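Local coordinates for protein probable glutamine synthetase (Pseudomonas aeruginosa, PDB 4HPP) that is probably a member of the glutamine synthetase family, with a glutamine synthetase N-terminal domain followed by a catalytic domain that holds magnesium and glutamic acid, at residues Gly195-Arg206 with Asp337-Met346. Sequence-based numbering, arbitrary orientation.
Sequences GVAAADRAVNVR and DATTCPHLAM
His343 and Asp200 show how two helices can be joined across a buried contact by one directed polar bond set among apolar contacts. His343 NE2 gives its hydrogen to Asp200 OD2 at 2.8 Å, nearly straight (173°) and within the ring plane, although carboxylate and ring planes are turned 62° apart. With CG lying beside the backbone N (chi1 -49°), the ring reaches the neighbouring helix and lays one face over Ala199 CB. The other carboxylate oxygen, Asp200 OD1, forms a salt bridge with Arg109 of helix 108-121, giving both oxygens a partner.

Beside this bond Pro342 is a knob among Ala199, Ala202, Val203 and Arg206, its CG 3.4 Å from Val203 CG2. The Arg206 guanidinium lies between Pro342 CG on one face and Ala338 on the other. At its edge, NH1 makes a weak, bent hydrogen bond to Thr340 O, 3.3 Å away, while NH2 bonds weakly to His132 on strand 124-137. Thr340 OG1 turns instead to Asp337 O, 2.9 Å away, within the turn that precedes helix 342-358; Cys341 SG caps that helix by accepting from Leu344 N.

The contact thus ties helices 196-216 and 342-358 together inside the catalytic domain. Its chemistry is uneven: the arginine is held by weak bonds and flanking contacts, whereas Asp200, between His343 and Arg109, probably stays ionised.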
ATOM      1  N   GLY A 195     -28.283   2.378  43.108  1.00 51.17           N
ATOM      2  CA  GLY A 195     -28.571   3.773  42.912  1.00 45.62           C
ATOM      3  C   GLY A 195     -28.016   4.387  41.636  1.00 52.13           C
ATOM      4  O   GLY A 195     -28.262   3.891  40.520  1.00 48.28           O
ATOM      5  N   VAL A 196     -27.288   5.494  41.823  1.00 51.23           N
ATOM      6  CA  VAL A 196     -26.926   6.428  40.765  1.00 49.94           C
ATOM      7  C   VAL A 196     -25.896   5.713  39.918  1.00 58.55           C
ATOM      8  O   VAL A 196     -25.931   5.761  38.656  1.00 61.59           O
ATOM      9  CB  VAL A 196     -26.350   7.746  41.332  1.00 49.65           C
ATOM     10  CG1 VAL A 196     -25.854   8.660  40.226  1.00 52.62           C
ATOM     11  CG2 VAL A 196     -27.389   8.513  42.157  1.00 50.51           C
ATOM     12  N   ALA A 197     -25.015   5.002  40.616  1.00 50.77           N
ATOM     13  CA  ALA A 197     -23.968   4.233  39.967  1.00 52.06           C
ATOM     14  C   ALA A 197     -24.578   3.320  38.879  1.00 52.48           C
ATOM     15  O   ALA A 197     -23.972   3.126  37.828  1.00 62.53           O
ATOM     16  CB  ALA A 197     -23.117   3.452  40.989  1.00 36.96           C
ATOM     17  N   ALA A 198     -25.797   2.819  39.095  1.00 53.21           N
ATOM     18  CA  ALA A 198     -26.458   1.937  38.112  1.00 51.89           C
ATOM     19  C   ALA A 198     -26.713   2.681  36.783  1.00 46.08           C
ATOM     20  O   ALA A 198     -26.295   2.189  35.737  1.00 49.93           O
ATOM     21  CB  ALA A 198     -27.739   1.319  38.682  1.00 53.04           C
ATOM     22  N   ALA A 199     -27.295   3.882  36.840  1.00 37.86           N
ATOM     23  CA  ALA A 199     -27.381   4.764  35.647  1.00 45.36           C
ATOM     24  C   ALA A 199     -26.024   5.241  35.067  1.00 45.44           C
ATOM     25  O   ALA A 199     -25.851   5.285  33.834  1.00 45.39           O
ATOM     26  CB  ALA A 199     -28.294   5.943  35.907  1.00 42.96           C
ATOM     27  N   ASP A 200     -25.058   5.561  35.934  1.00 43.77           N
ATOM     28  CA  ASP A 200     -23.695   5.867  35.434  1.00 45.65           C
ATOM     29  C   ASP A 200     -23.169   4.710  34.591  1.00 45.45           C
ATOM     30  O   ASP A 200     -22.596   4.921  33.486  1.00 43.50           O
ATOM     31  CB  ASP A 200     -22.726   6.179  36.563  1.00 45.61           C
ATOM     32  CG  ASP A 200     -23.108   7.436  37.341  1.00 46.98           C
ATOM     33  OD1 ASP A 200     -22.419   7.729  38.341  1.00 39.14           O
ATOM     34  OD2 ASP A 200     -24.098   8.123  36.968  1.00 44.40           O
ATOM     35  N   ARG A 201     -23.416   3.493  35.084  1.00 40.26           N
ATOM     36  CA  ARG A 201     -22.998   2.278  34.341  1.00 42.59           C
ATOM     37  C   ARG A 201     -23.658   2.250  32.941  1.00 39.26           C
ATOM     38  O   ARG A 201     -22.975   2.041  31.922  1.00 40.29           O
ATOM     39  CB  ARG A 201     -23.273   1.027  35.160  1.00 36.43           C
ATOM     40  CG  ARG A 201     -22.718  -0.276  34.637  1.00 38.23           C
ATOM     41  CD  ARG A 201     -22.626  -1.262  35.800  1.00 39.75           C
ATOM     42  NE  ARG A 201     -21.521  -0.877  36.702  1.00 49.37           N
ATOM     43  CZ  ARG A 201     -21.034  -1.567  37.745  1.00 42.39           C
ATOM     44  NH1 ARG A 201     -21.512  -2.733  38.107  1.00 37.30           N
ATOM     45  NH2 ARG A 201     -20.030  -1.056  38.420  1.00 41.80           N
ATOM     46  N   ALA A 202     -24.949   2.546  32.886  1.00 34.22           N
ATOM     47  CA  ALA A 202     -25.621   2.512  31.611  1.00 33.11           C
ATOM     48  C   ALA A 202     -24.881   3.491  30.695  1.00 33.79           C
ATOM     49  O   ALA A 202     -24.493   3.131  29.600  1.00 33.76           O
ATOM     50  CB  ALA A 202     -27.066   2.873  31.781  1.00 31.74           C
ATOM     51  N   VAL A 203     -24.556   4.689  31.181  1.00 36.00           N
ATOM     52  CA  VAL A 203     -23.856   5.678  30.319  1.00 36.61           C
ATOM     53  C   VAL A 203     -22.454   5.155  29.924  1.00 40.33           C
ATOM     54  O   VAL A 203     -22.106   5.126  28.727  1.00 45.88           O
ATOM     55  CB  VAL A 203     -23.741   7.081  30.981  1.00 38.38           C
ATOM     56  CG1 VAL A 203     -22.761   7.985  30.214  1.00 35.56           C
ATOM     57  CG2 VAL A 203     -25.107   7.725  31.127  1.00 36.67           C
ATOM     58  N   ASN A 204     -21.678   4.732  30.924  1.00 38.80           N
ATOM     59  CA  ASN A 204     -20.374   4.132  30.700  1.00 39.82           C
ATOM     60  C   ASN A 204     -20.384   2.995  29.692  1.00 37.05           C
ATOM     61  O   ASN A 204     -19.536   2.952  28.783  1.00 40.03           O
ATOM     62  CB  ASN A 204     -19.835   3.543  31.987  1.00 42.50           C
ATOM     63  CG  ASN A 204     -19.517   4.575  33.024  1.00 38.32           C
ATOM     64  OD1 ASN A 204     -19.277   5.730  32.732  1.00 38.16           O
ATOM     65  ND2 ASN A 204     -19.505   4.148  34.258  1.00 37.63           N
ATOM     66  N   VAL A 205     -21.317   2.064  29.839  1.00 37.88           N
ATOM     67  CA  VAL A 205     -21.432   0.988  28.820  1.00 43.07           C
ATOM     68  C   VAL A 205     -21.618   1.544  27.387  1.00 44.49           C
ATOM     69  O   VAL A 205     -21.060   0.982  26.431  1.00 49.68           O
ATOM     70  CB  VAL A 205     -22.538  -0.050  29.131  1.00 38.16           C
ATOM     71  CG1 VAL A 205     -22.820  -0.905  27.929  1.00 30.07           C
ATOM     72  CG2 VAL A 205     -22.158  -0.925  30.325  1.00 36.03           C
ATOM     73  N   ARG A 206     -22.356   2.648  27.231  1.00 35.18           N
ATOM     74  CA  ARG A 206     -22.577   3.170  25.891  1.00 35.56           C
ATOM     75  C   ARG A 206     -21.352   3.910  25.346  1.00 39.46           C
ATOM     76  O   ARG A 206     -20.995   3.795  24.114  1.00 37.44           O
ATOM     77  CB  ARG A 206     -23.755   4.118  25.911  1.00 34.71           C
ATOM     78  CG  ARG A 206     -25.049   3.413  26.210  1.00 39.89           C
ATOM     79  CD  ARG A 206     -25.997   4.342  26.964  1.00 48.30           C
ATOM     80  NE  ARG A 206     -27.238   3.633  27.271  1.00 61.97           N
ATOM     81  CZ  ARG A 206     -28.452   4.194  27.342  1.00 60.40           C
ATOM     82  NH1 ARG A 206     -28.564   5.504  27.099  1.00 50.30           N
ATOM     83  NH2 ARG A 206     -29.536   3.437  27.660  1.00 49.95           N
ATOM     84  N   ASP A 337     -35.232   2.121  25.585  1.00 37.42           N
ATOM     85  CA  ASP A 337     -34.252   2.071  24.505  1.00 41.76           C
ATOM     86  C   ASP A 337     -33.071   3.004  24.811  1.00 48.56           C
ATOM     87  O   ASP A 337     -33.070   3.698  25.874  1.00 53.85           O
ATOM     88  CB  ASP A 337     -34.891   2.311  23.131  1.00 41.13           C
ATOM     89  CG  ASP A 337     -35.549   3.672  22.988  1.00 44.78           C
ATOM     90  OD1 ASP A 337     -36.764   3.715  22.664  1.00 56.80           O
ATOM     91  OD2 ASP A 337     -34.870   4.707  23.138  1.00 46.70           O
ATOM     92  N   ALA A 338     -32.037   2.995  23.960  1.00 40.72           N
ATOM     93  CA  ALA A 338     -30.817   3.775  24.297  1.00 39.99           C
ATOM     94  C   ALA A 338     -30.868   5.274  23.958  1.00 48.06           C
ATOM     95  O   ALA A 338     -29.887   6.000  24.198  1.00 53.28           O
ATOM     96  CB  ALA A 338     -29.605   3.138  23.688  1.00 40.43           C
ATOM     97  N   THR A 339     -31.987   5.748  23.383  1.00 49.03           N
ATOM     98  CA  THR A 339     -32.161   7.177  23.140  1.00 43.55           C
ATOM     99  C   THR A 339     -32.508   7.873  24.455  1.00 38.18           C
ATOM    100  O   THR A 339     -32.542   9.103  24.531  1.00 35.66           O
ATOM    101  CB  THR A 339     -33.269   7.499  22.099  1.00 46.29           C
ATOM    102  OG1 THR A 339     -34.523   7.052  22.600  1.00 44.43           O
ATOM    103  CG2 THR A 339     -32.998   6.819  20.805  1.00 43.90           C
ATOM    104  N   THR A 340     -32.742   7.096  25.503  1.00 39.08           N
ATOM    105  CA  THR A 340     -32.959   7.708  26.842  1.00 43.50           C
ATOM    106  C   THR A 340     -31.746   8.318  27.506  1.00 38.45           C
ATOM    107  O   THR A 340     -30.634   8.126  27.067  1.00 40.67           O
ATOM    108  CB  THR A 340     -33.441   6.685  27.871  1.00 42.37           C
ATOM    109  OG1 THR A 340     -32.471   5.629  27.963  1.00 42.98           O
ATOM    110  CG2 THR A 340     -34.791   6.181  27.441  1.00 42.28           C
ATOM    111  N   CYS A 341     -32.000   9.080  28.566  1.00 44.89           N
ATOM    112  CA  CYS A 341     -30.984   9.477  29.527  1.00 45.27           C
ATOM    113  C   CYS A 341     -31.001   8.499  30.744  1.00 41.33           C
ATOM    114  O   CYS A 341     -31.843   8.594  31.613  1.00 42.06           O
ATOM    115  CB  CYS A 341     -31.166  10.956  29.913  1.00 41.34           C
ATOM    116  SG  CYS A 341     -30.362  11.376  31.485  1.00 53.08           S
ATOM    117  N   PRO A 342     -30.079   7.530  30.803  1.00 50.64           N
ATOM    118  CA  PRO A 342     -30.152   6.501  31.901  1.00 47.12           C
ATOM    119  C   PRO A 342     -30.707   6.980  33.269  1.00 42.64           C
ATOM    120  O   PRO A 342     -31.583   6.327  33.851  1.00 58.12           O
ATOM    121  CB  PRO A 342     -28.700   6.043  32.031  1.00 45.84           C
ATOM    122  CG  PRO A 342     -28.122   6.239  30.664  1.00 48.49           C
ATOM    123  CD  PRO A 342     -28.952   7.256  29.882  1.00 45.64           C
ATOM    124  N   HIS A 343     -30.215   8.104  33.770  1.00 46.03           N
ATOM    125  CA  HIS A 343     -30.692   8.753  35.017  1.00 41.92           C
ATOM    126  C   HIS A 343     -32.074   9.229  35.007  1.00 46.46           C
ATOM    127  O   HIS A 343     -32.753   9.076  36.006  1.00 47.18           O
ATOM    128  CB  HIS A 343     -29.865   9.950  35.277  1.00 43.80           C
ATOM    129  CG  HIS A 343     -28.405   9.660  35.193  1.00 50.53           C
ATOM    130  ND1 HIS A 343     -27.704   9.854  34.073  1.00 49.73           N
ATOM    131  CD2 HIS A 343     -27.520   9.148  36.140  1.00 45.71           C
ATOM    132  CE1 HIS A 343     -26.413   9.475  34.289  1.00 49.96           C
ATOM    133  NE2 HIS A 343     -26.311   9.058  35.556  1.00 48.27           N
ATOM    134  N   LEU A 344     -32.514   9.853  33.900  1.00 47.26           N
ATOM    135  CA  LEU A 344     -33.892  10.307  33.817  1.00 45.51           C
ATOM    136  C   LEU A 344     -34.841   9.113  33.703  1.00 47.28           C
ATOM    137  O   LEU A 344     -35.853   9.020  34.395  1.00 51.63           O
ATOM    138  CB  LEU A 344     -34.070  11.326  32.683  1.00 55.08           C
ATOM    139  CG  LEU A 344     -35.505  11.810  32.428  1.00 52.86           C
ATOM    140  CD1 LEU A 344     -35.961  12.608  33.640  1.00 58.71           C
ATOM    141  CD2 LEU A 344     -35.635  12.615  31.147  1.00 48.86           C
ATOM    142  N   ALA A 345     -34.468   8.157  32.870  1.00 45.17           N
ATOM    143  CA  ALA A 345     -35.273   6.978  32.678  1.00 40.69           C
ATOM    144  C   ALA A 345     -35.414   6.203  33.967  1.00 43.31           C
ATOM    145  O   ALA A 345     -36.541   5.906  34.346  1.00 48.38           O
ATOM    146  CB  ALA A 345     -34.704   6.119  31.570  1.00 40.36           C
ATOM    147  N   MET A 346     -34.304   5.874  34.654  1.00 46.29           N
ATOM    148  CA  MET A 346     -34.392   5.069  35.886  1.00 39.96           C
ATOM    149  C   MET A 346     -35.176   5.845  36.965  1.00 45.62           C
ATOM    150  O   MET A 346     -36.109   5.300  37.546  1.00 50.95           O
ATOM    151  CB  MET A 346     -33.015   4.638  36.352  1.00 46.64           C
ATOM    152  CG  MET A 346     -32.893   4.092  37.790  1.00 43.29           C
ATOM    153  SD  MET A 346     -31.215   3.481  37.942  1.00 47.78           S
ATOM    154  CE  MET A 346     -31.107   3.021  39.698  1.00 47.44           C
TER